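PDB 5LNB: ubiquitin-like-specific protease 2, which removes the ubiquitin-like modifier SUMO from proteins as a cysteine protease of the C48 family, here represented by its catalytic part. Local coordinates for residues Leu18-Leu23 and Thr34-Phe40; Phe83-Ile88 and Pro177-Phe181. All coordinates share one frame; numbering follows the deposited sequence.

Contact 1 (Leu18-Leu23 and Thr34-Phe40) closes before contact 2 (Phe83-Ile88 and Pro177-Phe181) opens, so the two follow one another along the chain. Their centres lie 30 Å apart and their nearest atoms about 15 Å, without touching. Contact 1 ties the first modelled residues to the two-stranded antiparallel sheet 23-26/32-35 and the short helix 37-40, with helix 264-285 and helix 51-67 packing beside it. Contact 2 joins helix 82-87 to helix 172-190 in the catalytic domain, next to strand 112-119 of the five-stranded mixed sheet. Contact 1 thus belongs to the N-terminal hairpin region, whereas contact 2 brings together two helical segments with 88 residues of chain between them.

Contact 1 (Leu18-Leu23 and Thr34-Phe40); sequences LFKPSL and TITNQDF
The irregular chain leading into a short antiparallel hairpin, strands 23-26 and 32-35, folds back over the end of the second strand and the start of helix 37-40. Leu23 and Ile35 form a hydrogen-bonded pair: Ile35 N reaches Leu23 O at 2.7 Å, nearly straight (164°), while Leu23 N meets Ile35 O in a more bent bond. Their side chains share one face of the hairpin, where Leu23 also touches Leu272 and Leu275 of helix 264-285.

The main apolar element is an offset stack of Phe19 on Phe40, with ring centroids 4.2 Å apart and planes only 8° from parallel. Phe19 CD1 lies over the centre of the Phe40 ring, whereas Phe40 CG sits toward the rim of the Phe19 ring, and Phe40 CB adds a CH-pi contact over that same face. Phe19 CG lies anti to the backbone N (chi1 -169°), a turn that brings the ring's edge to Ile35 O, in its plane and 3.2 Å from Phe19 CE2. A leucine in place of Phe19, having no ring to stack, would probably leave the facing side of the Phe40 ring less well packed and that ring freer to turn.

Thr36 occupies the N-cap position of helix 37-40, and its backbone N donates to Asp39 OD2 at 3.1 Å, out of the carboxylate plane. Beside the ring pair, one water stitches the two segments together: it donates to Phe19 O at 2.8 Å, accepts from Asn37 N and pairs with Ser22 OG, also at 2.8 Å.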
ATOM      1  N   LEU A  18      23.393 -13.323   6.472  1.00 66.13           N
ATOM      2  CA  LEU A  18      23.468 -13.603   5.044  1.00 65.51           C
ATOM      3  C   LEU A  18      22.068 -13.747   4.443  1.00 64.91           C
ATOM      4  O   LEU A  18      21.259 -14.560   4.899  1.00 70.94           O
ATOM      5  CB  LEU A  18      24.288 -14.873   4.784  1.00 67.97           C
ATOM      6  CG  LEU A  18      25.717 -14.951   5.343  1.00 71.49           C
ATOM      7  CD1 LEU A  18      26.328 -16.315   5.065  1.00 70.16           C
ATOM      8  CD2 LEU A  18      26.613 -13.850   4.784  1.00 73.60           C
ATOM      9  N   PHE A  19      21.782 -12.929   3.430  1.00 53.89           N
ATOM     10  CA  PHE A  19      20.554 -13.015   2.639  1.00 42.77           C
ATOM     11  C   PHE A  19      20.981 -13.043   1.172  1.00 40.34           C
ATOM     12  O   PHE A  19      20.736 -12.109   0.408  1.00 40.56           O
ATOM     13  CB  PHE A  19      19.618 -11.851   2.935  1.00 32.41           C
ATOM     14  CG  PHE A  19      18.235 -12.015   2.363  1.00 34.15           C
ATOM     15  CD1 PHE A  19      17.293 -12.803   3.003  1.00 32.75           C
ATOM     16  CD2 PHE A  19      17.865 -11.356   1.201  1.00 36.58           C
ATOM     17  CE1 PHE A  19      16.016 -12.946   2.490  1.00 31.49           C
ATOM     18  CE2 PHE A  19      16.583 -11.492   0.681  1.00 34.37           C
ATOM     19  CZ  PHE A  19      15.659 -12.289   1.324  1.00 31.92           C
ATOM     20  N   LYS A  20      21.636 -14.140   0.792  1.00 37.48           N
ATOM     21  CA  LYS A  20      22.381 -14.236  -0.435  1.00 39.53           C
ATOM     22  C   LYS A  20      22.217 -15.662  -0.953  1.00 40.68           C
ATOM     23  O   LYS A  20      22.452 -16.620  -0.198  1.00 42.33           O
ATOM     24  CB  LYS A  20      23.857 -13.909  -0.184  1.00 45.38           C
ATOM     25  CG  LYS A  20      24.615 -13.378  -1.376  1.00 56.63           C
ATOM     26  CD  LYS A  20      26.079 -13.151  -1.010  1.00 65.77           C
ATOM     27  CE  LYS A  20      27.009 -13.379  -2.203  1.00 65.81           C
ATOM     28  NZ  LYS A  20      28.449 -13.265  -1.818  1.00 70.77           N
ATOM     29  N   PRO A  21      21.802 -15.848  -2.214  1.00 41.70           N
ATOM     30  CA  PRO A  21      21.532 -14.772  -3.176  1.00 40.94           C
ATOM     31  C   PRO A  21      20.300 -13.926  -2.839  1.00 42.10           C
ATOM     32  O   PRO A  21      19.501 -14.263  -1.958  1.00 42.35           O
ATOM     33  CB  PRO A  21      21.314 -15.531  -4.483  1.00 44.41           C
ATOM     34  CG  PRO A  21      20.798 -16.864  -4.053  1.00 45.05           C
ATOM     35  CD  PRO A  21      21.516 -17.179  -2.777  1.00 44.56           C
ATOM     36  N   SER A  22      20.150 -12.815  -3.551  1.00 37.75           N
ATOM     37  CA  SER A  22      18.969 -11.990  -3.370  1.00 36.19           C
ATOM     38  C   SER A  22      17.724 -12.760  -3.789  1.00 34.48           C
ATOM     39  O   SER A  22      17.748 -13.549  -4.736  1.00 34.30           O
ATOM     40  CB  SER A  22      19.093 -10.703  -4.180  1.00 38.60           C
ATOM     41  OG  SER A  22      20.300 -10.035  -3.867  1.00 42.61           O
ATOM     42  N   LEU A  23      16.633 -12.537  -3.066  1.00 31.58           N
ATOM     43  CA  LEU A  23      15.357 -13.120  -3.450  1.00 33.74           C
ATOM     44  C   LEU A  23      14.869 -12.506  -4.757  1.00 35.53           C
ATOM     45  O   LEU A  23      14.825 -11.282  -4.910  1.00 33.19           O
ATOM     46  CB  LEU A  23      14.318 -12.904  -2.352  1.00 33.81           C
ATOM     47  CG  LEU A  23      12.869 -13.220  -2.725  1.00 29.87           C
ATOM     48  CD1 LEU A  23      12.716 -14.686  -3.139  1.00 30.30           C
ATOM     49  CD2 LEU A  23      11.953 -12.862  -1.565  1.00 26.51           C
ATOM     50  N   THR A  34      13.156  -8.097  -6.916  1.00 32.54           N
ATOM     51  CA  THR A  34      14.412  -8.540  -6.327  1.00 32.37           C
ATOM     52  C   THR A  34      14.566  -7.903  -4.956  1.00 34.87           C
ATOM     53  O   THR A  34      14.455  -6.679  -4.821  1.00 40.66           O
ATOM     54  CB  THR A  34      15.603  -8.184  -7.216  1.00 35.70           C
ATOM     55  OG1 THR A  34      15.572  -8.985  -8.408  1.00 39.70           O
ATOM     56  CG2 THR A  34      16.910  -8.434  -6.478  1.00 37.98           C
ATOM     57  N   ILE A  35      14.803  -8.729  -3.943  1.00 31.85           N
ATOM     58  CA  ILE A  35      14.997  -8.263  -2.574  1.00 29.13           C
ATOM     59  C   ILE A  35      16.417  -8.621  -2.172  1.00 28.77           C
ATOM     60  O   ILE A  35      16.748  -9.809  -2.052  1.00 29.41           O
ATOM     61  CB  ILE A  35      13.982  -8.883  -1.607  1.00 27.63           C
ATOM     62  CG1 ILE A  35      12.557  -8.480  -2.001  1.00 32.65           C
ATOM     63  CG2 ILE A  35      14.333  -8.510  -0.169  1.00 23.81           C
ATOM     64  CD1 ILE A  35      12.349  -6.991  -2.070  1.00 35.08           C
ATOM     65  N   THR A  36      17.255  -7.607  -1.957  1.00 29.13           N
ATOM     66  CA  THR A  36      18.642  -7.832  -1.578  1.00 28.39           C
ATOM     67  C   THR A  36      18.793  -7.810  -0.061  1.00 38.75           C
ATOM     68  O   THR A  36      17.868  -7.452   0.679  1.00 31.05           O
ATOM     69  CB  THR A  36      19.568  -6.784  -2.202  1.00 33.39           C
ATOM     70  OG1 THR A  36      19.331  -5.511  -1.591  1.00 35.99           O
ATOM     71  CG2 THR A  36      19.366  -6.685  -3.719  1.00 31.79           C
ATOM     72  N   ASN A  37      19.991  -8.197   0.402  1.00 29.81           N
ATOM     73  CA  ASN A  37      20.274  -8.133   1.829  1.00 30.12           C
ATOM     74  C   ASN A  37      20.176  -6.702   2.340  1.00 38.54           C
ATOM     75  O   ASN A  37      19.689  -6.465   3.449  1.00 37.01           O
ATOM     76  CB  ASN A  37      21.653  -8.714   2.132  1.00 32.37           C
ATOM     77  CG  ASN A  37      21.972  -8.699   3.618  1.00 37.13           C
ATOM     78  OD1 ASN A  37      21.334  -9.400   4.398  1.00 34.70           O
ATOM     79  ND2 ASN A  37      22.952  -7.892   4.015  1.00 34.27           N
ATOM     80  N   GLN A  38      20.628  -5.735   1.537  1.00 41.08           N
ATOM     81  CA  GLN A  38      20.507  -4.334   1.916  1.00 41.77           C
ATOM     82  C   GLN A  38      19.057  -3.955   2.215  1.00 42.30           C
ATOM     83  O   GLN A  38      18.805  -3.113   3.083  1.00 36.51           O
ATOM     84  CB  GLN A  38      21.088  -3.453   0.804  1.00 42.47           C
ATOM     85  CG  GLN A  38      21.743  -2.164   1.280  1.00 53.70           C
ATOM     86  CD  GLN A  38      22.984  -2.393   2.150  1.00 69.34           C
ATOM     87  OE1 GLN A  38      23.372  -1.518   2.928  1.00 80.63           O
ATOM     88  NE2 GLN A  38      23.612  -3.566   2.018  1.00 64.97           N
ATOM     89  N   ASP A  39      18.090  -4.569   1.519  1.00 38.86           N
ATOM     90  CA  ASP A  39      16.675  -4.312   1.795  1.00 34.61           C
ATOM     91  C   ASP A  39      16.195  -5.116   2.997  1.00 31.67           C
ATOM     92  O   ASP A  39      15.521  -4.590   3.890  1.00 31.55           O
ATOM     93  CB  ASP A  39      15.817  -4.662   0.569  1.00 36.81           C
ATOM     94  CG  ASP A  39      16.298  -3.990  -0.705  1.00 42.01           C
ATOM     95  OD1 ASP A  39      16.630  -2.790  -0.655  1.00 48.46           O
ATOM     96  OD2 ASP A  39      16.344  -4.664  -1.759  1.00 47.10           O
ATOM     97  N   PHE A  40      16.535  -6.404   3.018  1.00 26.49           N
ATOM     98  CA  PHE A  40      16.085  -7.312   4.065  1.00 29.76           C
ATOM     99  C   PHE A  40      16.521  -6.844   5.455  1.00 31.04           C
ATOM    100  O   PHE A  40      15.803  -7.060   6.439  1.00 26.99           O
ATOM    101  CB  PHE A  40      16.626  -8.712   3.737  1.00 31.23           C
ATOM    102  CG  PHE A  40      16.387  -9.748   4.798  1.00 31.12           C
ATOM    103  CD1 PHE A  40      15.159 -10.384   4.905  1.00 34.01           C
ATOM    104  CD2 PHE A  40      17.405 -10.119   5.660  1.00 29.71           C
ATOM    105  CE1 PHE A  40      14.943 -11.350   5.875  1.00 28.18           C
ATOM    106  CE2 PHE A  40      17.195 -11.083   6.625  1.00 30.96           C
ATOM    107  CZ  PHE A  40      15.964 -11.701   6.731  1.00 30.11           C
TER
HETATM  108  O   HOH W   1      21.383 -10.020  -1.327  1.00 29.56           O

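Contact 2 (Phe83-Ile88 and Pro177-Phe181); sequences FYTKLI and PIKEF
This is a buried helix-to-helix contact in the catalytic domain, made by apolar side chains of helix 82-87 and helix 172-190. The axes of the short segments 83-87 and 177-181 run at 85° to each other and approach to 11.2 Å. At one end Phe83 and Phe181 form a T-shaped pair: the edge of Phe83 points at the face of Phe181, with planes at 78° and centroids 5.1 Å apart. Phe83 CZ makes the touch, 3.7 Å from Phe181 CZ and toward the rim of that face. Phe83 also meets Trp101 edge-to-face.

In this Ulp1-type (C48) cysteine protease domain, both helices lie against the mixed sheet, Tyr84 and Ile178 each reaching Ile117 of strand 112-119. Leu87 stands between the aromatic pair and Pro177. Its CG is anti to the backbone N (chi1 -179°), which carries its two methyls toward the other helix, Leu87 CD1 to 4.1 Å from Phe181 CB and Leu87 CD2 to 3.8 Å from Pro177 O.

Tyr84 turns its ring edge to Ile178, Tyr84 CE2 lying 3.9 Å from Ile178 CG1 and the side chains crossing at about a right angle. Its hydroxyl passes near Pro177 CG and is hydrogen-bonded to Glu174 O, which ties the ring end to the first turn of helix 172-190. Ile88 CG2 rests over a face of the Tyr84 ring, toward its rim, and also meets Pro177 CB at 3.9 Å.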
ATOM      1  N   PHE A  83       5.212   6.624  -6.804  1.00 19.31           N
ATOM      2  CA  PHE A  83       4.206   7.433  -7.488  1.00 19.98           C
ATOM      3  C   PHE A  83       3.972   8.762  -6.770  1.00 24.78           C
ATOM      4  O   PHE A  83       4.093   9.841  -7.369  1.00 22.89           O
ATOM      5  CB  PHE A  83       2.894   6.655  -7.622  1.00 21.19           C
ATOM      6  CG  PHE A  83       1.736   7.502  -8.077  1.00 19.71           C
ATOM      7  CD1 PHE A  83       1.591   7.842  -9.408  1.00 22.86           C
ATOM      8  CD2 PHE A  83       0.802   7.972  -7.168  1.00 19.68           C
ATOM      9  CE1 PHE A  83       0.521   8.621  -9.830  1.00 29.36           C
ATOM     10  CE2 PHE A  83      -0.264   8.761  -7.582  1.00 19.23           C
ATOM     11  CZ  PHE A  83      -0.403   9.082  -8.913  1.00 24.02           C
ATOM     12  N   TYR A  84       3.614   8.710  -5.480  1.00 21.49           N
ATOM     13  CA  TYR A  84       3.301   9.953  -4.778  1.00 17.74           C
ATOM     14  C   TYR A  84       4.496  10.887  -4.780  1.00 17.75           C
ATOM     15  O   TYR A  84       4.356  12.091  -5.022  1.00 28.60           O
ATOM     16  CB  TYR A  84       2.845   9.672  -3.345  1.00 16.19           C
ATOM     17  CG  TYR A  84       2.471  10.919  -2.579  1.00 20.83           C
ATOM     18  CD1 TYR A  84       3.421  11.606  -1.827  1.00 24.59           C
ATOM     19  CD2 TYR A  84       1.169  11.395  -2.586  1.00 16.77           C
ATOM     20  CE1 TYR A  84       3.088  12.739  -1.113  1.00 25.14           C
ATOM     21  CE2 TYR A  84       0.822  12.527  -1.881  1.00 19.29           C
ATOM     22  CZ  TYR A  84       1.780  13.197  -1.146  1.00 23.90           C
ATOM     23  OH  TYR A  84       1.445  14.329  -0.445  1.00 24.61           O
ATOM     24  N   THR A  85       5.686  10.346  -4.533  1.00 22.43           N
ATOM     25  CA  THR A  85       6.887  11.173  -4.556  1.00 20.26           C
ATOM     26  C   THR A  85       7.062  11.855  -5.909  1.00 27.17           C
ATOM     27  O   THR A  85       7.431  13.033  -5.981  1.00 21.50           O
ATOM     28  CB  THR A  85       8.096  10.311  -4.218  1.00 24.99           C
ATOM     29  OG1 THR A  85       7.912   9.749  -2.911  1.00 27.38           O
ATOM     30  CG2 THR A  85       9.388  11.136  -4.264  1.00 29.50           C
ATOM     31  N   LYS A  86       6.801  11.129  -6.997  1.00 24.82           N
ATOM     32  CA  LYS A  86       6.878  11.753  -8.312  1.00 25.11           C
ATOM     33  C   LYS A  86       5.799  12.816  -8.455  1.00 23.28           C
ATOM     34  O   LYS A  86       6.067  13.924  -8.935  1.00 22.60           O
ATOM     35  CB  LYS A  86       6.750  10.692  -9.406  1.00 25.65           C
ATOM     36  CG  LYS A  86       6.976  11.204 -10.830  1.00 29.07           C
ATOM     37  CD  LYS A  86       8.435  11.586 -11.061  1.00 34.31           C
ATOM     38  CE  LYS A  86       8.692  11.912 -12.523  1.00 37.92           C
ATOM     39  NZ  LYS A  86       9.907  12.744 -12.670  1.00 44.34           N
ATOM     40  N   LEU A  87       4.585  12.498  -7.998  1.00 23.44           N
ATOM     41  CA  LEU A  87       3.455  13.417  -8.090  1.00 24.53           C
ATOM     42  C   LEU A  87       3.805  14.814  -7.582  1.00 23.20           C
ATOM     43  O   LEU A  87       3.529  15.812  -8.253  1.00 25.89           O
ATOM     44  CB  LEU A  87       2.269  12.842  -7.312  1.00 22.12           C
ATOM     45  CG  LEU A  87       0.978  13.655  -7.321  1.00 24.06           C
ATOM     46  CD1 LEU A  87       0.486  13.851  -8.754  1.00 24.91           C
ATOM     47  CD2 LEU A  87      -0.073  12.951  -6.475  1.00 21.13           C
ATOM     48  N   ILE A  88       4.413  14.900  -6.396  1.00 24.59           N
ATOM     49  CA  ILE A  88       4.696  16.174  -5.736  1.00 24.41           C
ATOM     50  C   ILE A  88       6.113  16.664  -6.008  1.00 31.89           C
ATOM     51  O   ILE A  88       6.555  17.631  -5.380  1.00 28.39           O
ATOM     52  CB  ILE A  88       4.464  16.081  -4.217  1.00 25.34           C
ATOM     53  CG1 ILE A  88       5.508  15.152  -3.582  1.00 26.81           C
ATOM     54  CG2 ILE A  88       3.063  15.584  -3.914  1.00 27.18           C
ATOM     55  CD1 ILE A  88       5.709  15.354  -2.082  1.00 28.47           C
ATOM     56  N   PRO A 177      -2.747  16.985  -3.053  1.00 32.31           N
ATOM     57  CA  PRO A 177      -2.224  16.663  -4.391  1.00 29.00           C
ATOM     58  C   PRO A 177      -2.910  15.467  -5.020  1.00 29.88           C
ATOM     59  O   PRO A 177      -2.992  15.385  -6.250  1.00 28.72           O
ATOM     60  CB  PRO A 177      -0.738  16.384  -4.128  1.00 28.50           C
ATOM     61  CG  PRO A 177      -0.428  17.154  -2.893  1.00 32.36           C
ATOM     62  CD  PRO A 177      -1.675  17.117  -2.054  1.00 31.99           C
ATOM     63  N   ILE A 178      -3.407  14.527  -4.220  1.00 29.19           N
ATOM     64  CA  ILE A 178      -4.077  13.377  -4.810  1.00 26.86           C
ATOM     65  C   ILE A 178      -5.455  13.775  -5.312  1.00 26.46           C
ATOM     66  O   ILE A 178      -5.914  13.282  -6.349  1.00 27.73           O
ATOM     67  CB  ILE A 178      -4.143  12.206  -3.813  1.00 25.21           C
ATOM     68  CG1 ILE A 178      -2.728  11.800  -3.385  1.00 23.94           C
ATOM     69  CG2 ILE A 178      -4.880  11.022  -4.442  1.00 16.41           C
ATOM     70  CD1 ILE A 178      -2.685  10.668  -2.383  1.00 26.33           C
ATOM     71  N   LYS A 179      -6.134  14.676  -4.598  1.00 25.38           N
ATOM     72  CA  LYS A 179      -7.385  15.225  -5.112  1.00 23.92           C
ATOM     73  C   LYS A 179      -7.177  15.858  -6.483  1.00 24.32           C
ATOM     74  O   LYS A 179      -7.942  15.606  -7.420  1.00 26.25           O
ATOM     75  CB  LYS A 179      -7.956  16.248  -4.137  1.00 24.13           C
ATOM     76  CG  LYS A 179      -8.285  15.714  -2.769  1.00 26.70           C
ATOM     77  CD  LYS A 179      -9.278  16.629  -2.077  1.00 26.29           C
ATOM     78  CE  LYS A 179      -9.561  16.184  -0.649  1.00 25.92           C
ATOM     79  NZ  LYS A 179     -10.487  17.169   0.032  1.00 28.39           N
ATOM     80  N   GLU A 180      -6.143  16.691  -6.621  1.00 25.74           N
ATOM     81  CA  GLU A 180      -5.924  17.373  -7.893  1.00 27.21           C
ATOM     82  C   GLU A 180      -5.531  16.387  -8.985  1.00 31.18           C
ATOM     83  O   GLU A 180      -5.953  16.524 -10.142  1.00 35.73           O
ATOM     84  CB  GLU A 180      -4.863  18.463  -7.726  1.00 31.34           C
ATOM     85  CG  GLU A 180      -5.266  19.568  -6.731  1.00 35.62           C
ATOM     86  CD  GLU A 180      -6.423  20.457  -7.225  1.00 47.73           C
ATOM     87  OE1 GLU A 180      -6.604  20.611  -8.457  1.00 46.91           O
ATOM     88  OE2 GLU A 180      -7.151  21.012  -6.371  1.00 51.35           O
ATOM     89  N   PHE A 181      -4.733  15.378  -8.631  1.00 30.15           N
ATOM     90  CA  PHE A 181      -4.410  14.311  -9.571  1.00 23.59           C
ATOM     91  C   PHE A 181      -5.676  13.671 -10.126  1.00 23.27           C
ATOM     92  O   PHE A 181      -5.810  13.476 -11.339  1.00 24.43           O
ATOM     93  CB  PHE A 181      -3.542  13.255  -8.888  1.00 20.49           C
ATOM     94  CG  PHE A 181      -3.449  11.980  -9.663  1.00 22.62           C
ATOM     95  CD1 PHE A 181      -2.599  11.884 -10.761  1.00 17.77           C
ATOM     96  CD2 PHE A 181      -4.239  10.890  -9.327  1.00 19.82           C
ATOM     97  CE1 PHE A 181      -2.516  10.716 -11.488  1.00 18.86           C
ATOM     98  CE2 PHE A 181      -4.162   9.715 -10.051  1.00 20.67           C
ATOM     99  CZ  PHE A 181      -3.300   9.625 -11.141  1.00 19.62           C
TER